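Long-range contacts in uncharacterized protein Atu2452 (Agrobacterium tumefaciens, PDB 2R8B), which is of unknown function but, as a member of the dienelactone hydrolase family, probably acts as an alpha/beta-hydrolase of the serine type: residues G61-T71 / A140-G151; R190-I201 / T220-H230. All coordinates share one frame; numbering follows the deposited sequence.

Contact 1 of 2, residues G61-T71 / A140-G151; sequences GAPLFVLLHGT and AGPVIGLGFSNG. With SO4 (sulfate ion), chain C.
Ala-62 opens the pairing: its carbonyl O takes the N-H of Gly-141 at 2.9 Å, from well above the carbonyl plane, before the true strands begin. From Leu-64 on, 64-68 and 143-148 run parallel in the middle of the alpha/beta-hydrolase sheet, and the Leu-64 N bond to Pro-142 O, 2.8 Å long, starts an alternating series that ends with the longer bond from Phe-148 N to Leu-68 O. Leu-64 and Val-143 project together from one face, Leu-64 CB 3.9 Å from Val-143 CG1; helix 117-138 packs over them. On the other face, Phe-65 swings its ring over the neighbouring strand because CG is anti to the backbone N (chi1 -161°), and Leu-146 CB meets the ring edge, 3.8 Å from Phe-65 CE1. Leu-68 CB rests 3.8 Å from Gly-151 CA; 147-151 fits a GxSxG nucleophile elbow, with Ser-149 between strand 143-148 and helix 150-161. Thr-71 OG1 touches Asn-150 CB at 3.4 Å. Asn-150 turns ND2 toward the sulfate, 3.1 Å from its O1, while its OD1 accepts from Phe-106 N. Asn-153 and the charged Arg-105 also bind the sulfate, probably from the crystallisation liquor, suggesting a place where an anion can sit.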
loop_
_atom_site.group_PDB
_atom_site.type_symbol
_atom_site.label_atom_id
_atom_site.label_comp_id
_atom_site.label_asym_id
_atom_site.label_seq_id
_atom_site.Cartn_x
_atom_site.Cartn_y
_atom_site.Cartn_z
ATOM N N GLY A 61 -9.020 -0.115 -18.872
ATOM C CA GLY A 61 -7.820 -0.819 -19.287
ATOM C C GLY A 61 -6.581 -0.231 -18.639
ATOM O O GLY A 61 -5.501 -0.902 -18.542
ATOM N N ALA A 62 -6.751 1.011 -18.183
ATOM C CA ALA A 62 -5.740 1.700 -17.425
ATOM C C ALA A 62 -5.720 1.218 -15.949
ATOM O O ALA A 62 -6.724 0.658 -15.432
ATOM C CB ALA A 62 -5.960 3.186 -17.512
ATOM N N PRO A 63 -4.573 1.424 -15.262
ATOM C CA PRO A 63 -4.434 0.917 -13.891
ATOM C C PRO A 63 -5.539 1.380 -12.953
ATOM O O PRO A 63 -6.151 2.428 -13.183
ATOM C CB PRO A 63 -3.084 1.487 -13.434
ATOM C CG PRO A 63 -2.313 1.689 -14.741
ATOM C CD PRO A 63 -3.351 2.117 -15.741
ATOM N N LEU A 64 -5.797 0.540 -11.951
ATOM C CA LEU A 64 -6.492 0.864 -10.721
ATOM C C LEU A 64 -5.409 1.296 -9.733
ATOM O O LEU A 64 -4.562 0.490 -9.325
ATOM C CB LEU A 64 -7.168 -0.387 -10.143
ATOM C CG LEU A 64 -8.560 -0.315 -9.526
ATOM C CD1 LEU A 64 -8.546 -1.027 -8.233
ATOM C CD2 LEU A 64 -9.084 1.107 -9.320
ATOM N N PHE A 65 -5.410 2.564 -9.357
ATOM C CA PHE A 65 -4.393 3.022 -8.454
ATOM C C PHE A 65 -5.039 3.198 -7.094
ATOM O O PHE A 65 -5.851 4.101 -6.911
ATOM C CB PHE A 65 -3.832 4.345 -8.917
ATOM C CG PHE A 65 -2.511 4.666 -8.330
ATOM C CD1 PHE A 65 -1.984 3.904 -7.310
ATOM C CD2 PHE A 65 -1.786 5.730 -8.793
ATOM C CE1 PHE A 65 -0.749 4.201 -6.782
ATOM C CE2 PHE A 65 -0.548 6.038 -8.263
ATOM C CZ PHE A 65 -0.029 5.281 -7.266
ATOM N N VAL A 66 -4.704 2.346 -6.135
ATOM C CA VAL A 66 -5.237 2.520 -4.787
ATOM C C VAL A 66 -4.136 3.050 -3.874
ATOM O O VAL A 66 -3.000 2.595 -3.961
ATOM C CB VAL A 66 -5.950 1.244 -4.264
ATOM C CG1 VAL A 66 -5.141 0.020 -4.534
ATOM C CG2 VAL A 66 -6.271 1.357 -2.792
ATOM N N LEU A 67 -4.465 4.066 -3.067
ATOM C CA LEU A 67 -3.479 4.743 -2.215
ATOM C C LEU A 67 -4.013 4.824 -0.825
ATOM O O LEU A 67 -5.152 5.224 -0.606
ATOM C CB LEU A 67 -3.172 6.153 -2.678
ATOM C CG LEU A 67 -2.854 6.440 -4.143
ATOM C CD1 LEU A 67 -4.131 6.849 -4.833
ATOM C CD2 LEU A 67 -1.826 7.555 -4.215
ATOM N N LEU A 68 -3.153 4.479 0.122
ATOM C CA LEU A 68 -3.536 4.243 1.482
ATOM C C LEU A 68 -2.728 5.128 2.459
ATOM O O LEU A 68 -1.524 4.948 2.619
ATOM C CB LEU A 68 -3.315 2.758 1.728
ATOM C CG LEU A 68 -4.031 1.912 0.678
ATOM C CD1 LEU A 68 -3.602 0.470 0.717
ATOM C CD2 LEU A 68 -5.490 2.010 0.929
ATOM N N HIS A 69 -3.410 6.073 3.103
ATOM C CA HIS A 69 -2.791 7.066 3.964
ATOM C C HIS A 69 -2.110 6.435 5.182
ATOM O O HIS A 69 -2.392 5.291 5.519
ATOM C CB HIS A 69 -3.847 8.043 4.458
ATOM C CG HIS A 69 -4.902 7.401 5.300
ATOM N ND1 HIS A 69 -6.143 7.059 4.805
ATOM C CD2 HIS A 69 -4.900 7.026 6.599
ATOM C CE1 HIS A 69 -6.861 6.501 5.763
ATOM N NE2 HIS A 69 -6.129 6.466 6.862
ATOM N N GLY A 70 -1.226 7.195 5.837
ATOM C CA GLY A 70 -0.645 6.786 7.102
ATOM C C GLY A 70 -1.640 6.990 8.235
ATOM O O GLY A 70 -2.720 7.559 8.034
ATOM N N THR A 71 -1.288 6.511 9.413
ATOM C CA THR A 71 -2.014 6.795 10.625
ATOM C C THR A 71 -2.239 8.321 10.714
ATOM O O THR A 71 -1.293 9.115 10.516
ATOM C CB THR A 71 -1.200 6.319 11.895
ATOM O OG1 THR A 71 -0.281 5.249 11.542
ATOM C CG2 THR A 71 -2.121 5.914 13.038
ATOM N N ALA A 140 -10.999 -1.600 -14.890
ATOM C CA ALA A 140 -9.602 -1.222 -14.791
ATOM C C ALA A 140 -8.749 -2.414 -15.183
ATOM O O ALA A 140 -9.242 -3.551 -15.243
ATOM C CB ALA A 140 -9.269 -0.776 -13.348
ATOM N N GLY A 141 -7.470 -2.140 -15.445
ATOM C CA GLY A 141 -6.472 -3.156 -15.811
ATOM C C GLY A 141 -5.508 -3.508 -14.692
ATOM O O GLY A 141 -5.891 -4.194 -13.756
ATOM N N PRO A 142 -4.235 -3.081 -14.783
ATOM C CA PRO A 142 -3.285 -3.412 -13.693
ATOM C C PRO A 142 -3.725 -2.852 -12.336
ATOM O O PRO A 142 -4.336 -1.783 -12.311
ATOM C CB PRO A 142 -1.993 -2.734 -14.163
ATOM C CG PRO A 142 -2.140 -2.688 -15.675
ATOM C CD PRO A 142 -3.576 -2.328 -15.861
ATOM N N VAL A 143 -3.461 -3.544 -11.220
ATOM C CA VAL A 143 -3.676 -2.863 -9.941
ATOM C C VAL A 143 -2.365 -2.431 -9.349
ATOM O O VAL A 143 -1.381 -3.185 -9.274
ATOM C CB VAL A 143 -4.562 -3.598 -8.894
ATOM C CG1 VAL A 143 -5.908 -3.984 -9.463
ATOM C CG2 VAL A 143 -3.933 -4.790 -8.493
ATOM N N ILE A 144 -2.351 -1.178 -8.959
ATOM C CA ILE A 144 -1.170 -0.577 -8.407
ATOM C C ILE A 144 -1.584 0.007 -7.090
ATOM O O ILE A 144 -2.698 0.503 -6.955
ATOM C CB ILE A 144 -0.655 0.527 -9.311
ATOM C CG1 ILE A 144 -0.410 -0.060 -10.692
ATOM C CG2 ILE A 144 0.595 1.140 -8.730
ATOM C CD1 ILE A 144 0.337 0.831 -11.594
ATOM N N GLY A 145 -0.690 -0.063 -6.114
ATOM C CA GLY A 145 -0.960 0.474 -4.806
ATOM C C GLY A 145 0.243 1.202 -4.327
ATOM O O GLY A 145 1.402 0.935 -4.722
ATOM N N LEU A 146 -0.041 2.137 -3.451
ATOM C CA LEU A 146 0.968 2.926 -2.801
ATOM C C LEU A 146 0.463 3.190 -1.400
ATOM O O LEU A 146 -0.687 3.568 -1.215
ATOM C CB LEU A 146 1.186 4.230 -3.565
ATOM C CG LEU A 146 2.147 5.159 -2.826
ATOM C CD1 LEU A 146 2.914 6.020 -3.795
ATOM C CD2 LEU A 146 1.374 6.004 -1.818
ATOM N N GLY A 147 1.324 3.006 -0.413
ATOM C CA GLY A 147 0.938 3.198 0.988
ATOM C C GLY A 147 2.080 3.791 1.756
ATOM O O GLY A 147 3.268 3.594 1.420
ATOM N N PHE A 148 1.729 4.558 2.771
ATOM C CA PHE A 148 2.724 5.147 3.673
ATOM C C PHE A 148 2.495 4.609 5.058
ATOM O O PHE A 148 1.368 4.759 5.590
ATOM C CB PHE A 148 2.546 6.664 3.733
ATOM C CG PHE A 148 3.393 7.309 4.763
ATOM C CD1 PHE A 148 4.794 7.187 4.702
ATOM C CD2 PHE A 148 2.813 8.042 5.798
ATOM C CE1 PHE A 148 5.600 7.787 5.657
ATOM C CE2 PHE A 148 3.619 8.636 6.778
ATOM C CZ PHE A 148 5.021 8.512 6.715
ATOM N N SER A 149 3.533 3.977 5.631
ATOM C CA SER A 149 3.521 3.548 7.031
ATOM C C SER A 149 2.332 2.581 7.248
ATOM O O SER A 149 2.318 1.501 6.634
ATOM C CB SER A 149 3.408 4.787 7.925
ATOM O OG SER A 149 3.932 4.564 9.220
ATOM N N ASN A 150 1.327 2.971 8.053
ATOM C CA ASN A 150 0.159 2.107 8.319
ATOM C C ASN A 150 -0.543 1.617 7.074
ATOM O O ASN A 150 -1.091 0.510 7.071
ATOM C CB ASN A 150 -0.875 2.804 9.188
ATOM C CG ASN A 150 -2.163 1.976 9.359
ATOM O OD1 ASN A 150 -3.231 2.337 8.824
ATOM N ND2 ASN A 150 -2.071 0.876 10.105
ATOM N N GLY A 151 -0.529 2.453 6.033
ATOM C CA GLY A 151 -1.090 2.121 4.756
ATOM C C GLY A 151 -0.185 1.188 3.958
ATOM O O GLY A 151 -0.703 0.331 3.225
HETATM S S SO4 C . 1.053 0.510 11.896
HETATM O O1 SO4 C . 0.743 -0.223 10.674
HETATM O O2 SO4 C . 0.341 1.783 11.854
HETATM O O3 SO4 C . 0.520 -0.250 13.024
HETATM O O4 SO4 C . 2.498 0.787 12.051
#

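Contact 2 of 2, residues R190-I201 / T220-H230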
loop_
_atom_site.group_PDB
_atom_site.type_symbol
_atom_site.label_atom_id
_atom_site.label_comp_id
_atom_site.label_asym_id
_atom_site.label_seq_id
_atom_site.Cartn_x
_atom_site.Cartn_y
_atom_site.Cartn_z
ATOM N N ARG A 190 6.046 -5.806 -9.473
ATOM C CA ARG A 190 7.166 -4.947 -9.173
ATOM C C ARG A 190 6.856 -4.278 -7.870
ATOM O O ARG A 190 5.771 -3.655 -7.740
ATOM C CB ARG A 190 7.351 -3.901 -10.254
ATOM C CG ARG A 190 8.001 -4.491 -11.486
ATOM C CD ARG A 190 8.126 -3.533 -12.637
ATOM N NE ARG A 190 9.090 -2.438 -12.439
ATOM C CZ ARG A 190 8.769 -1.129 -12.444
ATOM N NH1 ARG A 190 7.503 -0.729 -12.596
ATOM N NH2 ARG A 190 9.709 -0.200 -12.289
ATOM N N VAL A 191 7.775 -4.387 -6.910
ATOM C CA VAL A 191 7.646 -3.562 -5.731
ATOM C C VAL A 191 8.806 -2.644 -5.354
ATOM O O VAL A 191 10.000 -2.998 -5.484
ATOM C CB VAL A 191 7.005 -4.307 -4.490
ATOM C CG1 VAL A 191 6.667 -5.746 -4.791
ATOM C CG2 VAL A 191 7.772 -4.091 -3.236
ATOM N N LEU A 192 8.400 -1.456 -4.887
ATOM C CA LEU A 192 9.318 -0.443 -4.370
ATOM C C LEU A 192 9.153 -0.240 -2.869
ATOM O O LEU A 192 8.064 0.092 -2.399
ATOM C CB LEU A 192 9.062 0.890 -5.064
ATOM C CG LEU A 192 9.884 2.033 -4.485
ATOM C CD1 LEU A 192 11.323 1.697 -4.506
ATOM C CD2 LEU A 192 9.664 3.270 -5.259
ATOM N N ILE A 193 10.222 -0.424 -2.112
ATOM C CA ILE A 193 10.202 -0.053 -0.710
ATOM C C ILE A 193 11.078 1.175 -0.503
ATOM O O ILE A 193 12.226 1.222 -0.996
ATOM C CB ILE A 193 10.669 -1.180 0.162
ATOM C CG1 ILE A 193 9.817 -2.427 -0.116
ATOM C CG2 ILE A 193 10.486 -0.794 1.620
ATOM C CD1 ILE A 193 10.454 -3.776 0.262
ATOM N N THR A 194 10.547 2.175 0.195
ATOM C CA THR A 194 11.330 3.336 0.545
ATOM C C THR A 194 11.403 3.346 2.050
ATOM O O THR A 194 10.419 3.073 2.752
ATOM C CB THR A 194 10.640 4.648 0.096
ATOM O OG1 THR A 194 9.496 4.887 0.932
ATOM C CG2 THR A 194 10.158 4.600 -1.393
ATOM N N ALA A 195 12.559 3.678 2.582
ATOM C CA ALA A 195 12.734 3.527 4.012
ATOM C C ALA A 195 13.811 4.427 4.659
ATOM O O ALA A 195 14.719 4.938 3.997
ATOM C CB ALA A 195 12.969 2.071 4.336
ATOM N N GLY A 196 13.693 4.627 5.963
ATOM C CA GLY A 196 14.647 5.490 6.615
ATOM C C GLY A 196 15.601 4.583 7.348
ATOM O O GLY A 196 15.212 3.542 7.902
ATOM N N GLU A 197 16.862 4.928 7.394
ATOM C CA GLU A 197 17.630 4.039 8.186
ATOM C C GLU A 197 17.666 4.366 9.696
ATOM O O GLU A 197 18.165 3.562 10.466
ATOM C CB GLU A 197 18.968 3.699 7.538
ATOM C CG GLU A 197 19.847 4.826 7.267
ATOM C CD GLU A 197 21.000 4.479 6.333
ATOM O OE1 GLU A 197 20.782 3.907 5.243
ATOM O OE2 GLU A 197 22.146 4.812 6.702
ATOM N N ARG A 198 17.089 5.496 10.130
ATOM C CA ARG A 198 17.013 5.824 11.577
ATOM C C ARG A 198 15.597 6.136 12.020
ATOM O O ARG A 198 15.330 6.952 12.917
ATOM C CB ARG A 198 17.961 6.928 11.961
ATOM C CG ARG A 198 19.314 6.418 12.179
ATOM C CD ARG A 198 20.329 7.541 12.132
ATOM N NE ARG A 198 20.763 7.662 10.755
ATOM C CZ ARG A 198 22.002 7.432 10.335
ATOM N NH1 ARG A 198 22.935 7.094 11.210
ATOM N NH2 ARG A 198 22.291 7.555 9.033
ATOM N N ASP A 199 14.712 5.384 11.400
ATOM C CA ASP A 199 13.315 5.512 11.532
ATOM C C ASP A 199 12.965 4.805 12.818
ATOM O O ASP A 199 13.101 3.572 12.942
ATOM C CB ASP A 199 12.727 4.848 10.314
ATOM C CG ASP A 199 11.266 4.993 10.233
ATOM O OD1 ASP A 199 10.632 5.250 11.297
ATOM O OD2 ASP A 199 10.753 4.820 9.102
ATOM N N PRO A 200 12.501 5.573 13.812
ATOM C CA PRO A 200 12.342 4.908 15.098
ATOM C C PRO A 200 11.134 3.941 15.023
ATOM O O PRO A 200 10.955 3.098 15.886
ATOM C CB PRO A 200 12.085 6.077 16.063
ATOM C CG PRO A 200 11.426 7.108 15.229
ATOM C CD PRO A 200 11.995 6.964 13.840
ATOM N N ILE A 201 10.317 4.062 13.989
ATOM C CA ILE A 201 9.166 3.195 13.876
ATOM C C ILE A 201 9.467 1.950 13.028
ATOM O O ILE A 201 8.770 0.926 13.159
ATOM C CB ILE A 201 7.933 3.969 13.346
ATOM C CG1 ILE A 201 7.340 4.823 14.484
ATOM C CG2 ILE A 201 6.877 3.013 12.852
ATOM C CD1 ILE A 201 6.656 6.093 14.030
ATOM N N THR A 220 10.076 -8.269 -9.044
ATOM C CA THR A 220 11.248 -7.534 -8.553
ATOM C C THR A 220 10.855 -6.818 -7.281
ATOM O O THR A 220 9.657 -6.618 -7.003
ATOM C CB THR A 220 11.790 -6.489 -9.539
ATOM O OG1 THR A 220 10.772 -5.506 -9.786
ATOM C CG2 THR A 220 12.260 -7.139 -10.841
ATOM N N VAL A 221 11.878 -6.464 -6.511
ATOM C CA VAL A 221 11.755 -5.659 -5.323
ATOM C C VAL A 221 12.955 -4.744 -5.297
ATOM O O VAL A 221 14.080 -5.172 -5.514
ATOM C CB VAL A 221 11.768 -6.519 -4.047
ATOM C CG1 VAL A 221 11.481 -5.642 -2.838
ATOM C CG2 VAL A 221 10.758 -7.620 -4.145
ATOM N N GLU A 222 12.716 -3.473 -5.051
ATOM C CA GLU A 222 13.797 -2.526 -4.951
ATOM C C GLU A 222 13.591 -1.772 -3.668
ATOM O O GLU A 222 12.469 -1.371 -3.382
ATOM C CB GLU A 222 13.711 -1.567 -6.095
ATOM C CG GLU A 222 14.762 -0.522 -6.058
ATOM C CD GLU A 222 14.756 0.375 -7.314
ATOM O OE1 GLU A 222 15.845 0.955 -7.609
ATOM O OE2 GLU A 222 13.684 0.483 -8.006
ATOM N N THR A 223 14.643 -1.564 -2.888
ATOM C CA THR A 223 14.509 -0.718 -1.714
ATOM C C THR A 223 15.373 0.506 -1.890
ATOM O O THR A 223 16.513 0.388 -2.299
ATOM C CB THR A 223 14.935 -1.420 -0.455
ATOM O OG1 THR A 223 14.334 -2.712 -0.433
ATOM C CG2 THR A 223 14.444 -0.649 0.773
ATOM N N VAL A 224 14.813 1.681 -1.632
ATOM C CA VAL A 224 15.566 2.914 -1.693
ATOM C C VAL A 224 15.638 3.411 -0.257
ATOM O O VAL A 224 14.619 3.562 0.386
ATOM C CB VAL A 224 14.878 3.916 -2.675
ATOM C CG1 VAL A 224 15.462 5.322 -2.548
ATOM C CG2 VAL A 224 14.981 3.402 -4.153
ATOM N N TRP A 225 16.837 3.581 0.278
ATOM C CA TRP A 225 17.017 4.023 1.656
ATOM C C TRP A 225 17.317 5.504 1.729
ATOM O O TRP A 225 17.686 6.104 0.758
ATOM C CB TRP A 225 18.188 3.290 2.279
ATOM C CG TRP A 225 17.977 1.811 2.435
ATOM C CD1 TRP A 225 18.361 0.810 1.556
ATOM C CD2 TRP A 225 17.359 1.154 3.544
ATOM N NE1 TRP A 225 18.014 -0.437 2.067
ATOM C CE2 TRP A 225 17.377 -0.252 3.273
ATOM C CE3 TRP A 225 16.782 1.606 4.729
ATOM C CZ2 TRP A 225 16.831 -1.204 4.162
ATOM C CZ3 TRP A 225 16.218 0.680 5.592
ATOM C CH2 TRP A 225 16.265 -0.732 5.311
ATOM N N HIS A 226 17.144 6.111 2.884
ATOM C CA HIS A 226 17.782 7.388 3.138
ATOM C C HIS A 226 18.258 7.315 4.564
ATOM O O HIS A 226 17.700 6.510 5.334
ATOM C CB HIS A 226 16.858 8.595 2.859
ATOM C CG HIS A 226 15.603 8.650 3.684
ATOM N ND1 HIS A 226 15.575 9.129 4.978
ATOM C CD2 HIS A 226 14.318 8.341 3.374
ATOM C CE1 HIS A 226 14.333 9.107 5.430
ATOM N NE2 HIS A 226 13.550 8.630 4.478
ATOM N N PRO A 227 19.252 8.153 4.949
ATOM C CA PRO A 227 19.568 8.197 6.396
ATOM C C PRO A 227 18.302 8.829 6.965
ATOM O O PRO A 227 17.362 9.127 6.189
ATOM C CB PRO A 227 20.742 9.159 6.484
ATOM C CG PRO A 227 20.719 9.955 5.179
ATOM C CD PRO A 227 19.981 9.165 4.153
ATOM N N GLY A 228 18.172 9.085 8.247
ATOM C CA GLY A 228 16.885 9.796 8.559
ATOM C C GLY A 228 15.724 8.897 8.954
ATOM O O GLY A 228 15.877 7.676 8.987
ATOM N N GLY A 229 14.588 9.513 9.275
ATOM C CA GLY A 229 13.598 8.925 10.168
ATOM C C GLY A 229 12.410 8.400 9.424
ATOM O O GLY A 229 12.551 7.866 8.338
ATOM N N HIS A 230 11.228 8.597 10.007
ATOM C CA HIS A 230 9.935 8.202 9.441
ATOM C C HIS A 230 9.452 9.154 8.345
ATOM O O HIS A 230 8.424 8.893 7.661
ATOM C CB HIS A 230 8.891 8.193 10.552
ATOM C CG HIS A 230 7.711 7.318 10.267
ATOM N ND1 HIS A 230 7.836 5.997 9.863
ATOM C CD2 HIS A 230 6.383 7.556 10.359
ATOM C CE1 HIS A 230 6.636 5.460 9.729
ATOM N NE2 HIS A 230 5.737 6.389 10.012
#
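Asp-199 and His-230 meet beyond the strand ends through a nearly straight bond: His-230 ND1 lies 3.2 Å from Asp-199 OD2, with 169° at the hydrogen, and OD2 accepts through its syn lone pair. OD2 lies close to the imidazole plane, although the carboxylate itself is turned 63° from it, and ND1 to OD1 is only a weak second bond. Asp-199 extends to the ring with CG anti to its own N. Its OD1 also takes Ile-201 N, closing an Asx turn, and His-173 ND1 gives OD2 another bond, which limits rotation of the carboxylate. Over one face of His-230, centred on the ring, sits the Ile-201 CD1 methyl, 4.0 Å from His-230 CD2.

The strands 190-196 and 220-226 lead up to this loop in parallel. Ile-193 reaches back along its neighbour, CD1 3.8 Å from Val-221 CG1, while Ala-195 CB lies 3.8 Å from Trp-225 CZ3. His-226 has CG between its backbone N and carbonyl carbon (chi1 61°), which folds the imidazole back over strand 190-196: Gly-196 CA makes a CH-pi contact 4.0 Å from the ring centroid. Farther on, Arg-198 N donates to Gly-228 O at 2.7 Å, tying the two loops together.

With helix 204-217 between them, the strands form a beta-alpha-beta unit at the edge of the sheet, and the acid and histidine loops at its C-terminal end are placed as in alpha/beta-hydrolases, consistent with two members of a Ser-His-Asp triad.

Contact 1 and contact 2 belong to one seven-stranded sheet, their centres about 18 Å apart, with strand 168-172 between 143-148 and 190-196. They meet at the C-terminal ends of their strands, where Ser-149 OG lies 2.7 Å from His-230 NE2 in a weak hydrogen bond and Phe-148 CZ comes within 3.6 Å of His-230 O. Contact 1 thus brings the serine, on a GxSxG turn that resembles a nucleophile elbow, and contact 2 the histidine and aspartate, completing a probable charge-relay triad. The sulfate held from contact 1 lies about 5 Å, between nearest atoms, from the Ile-201 side chain of contact 2, so both contacts border the same likely pocket.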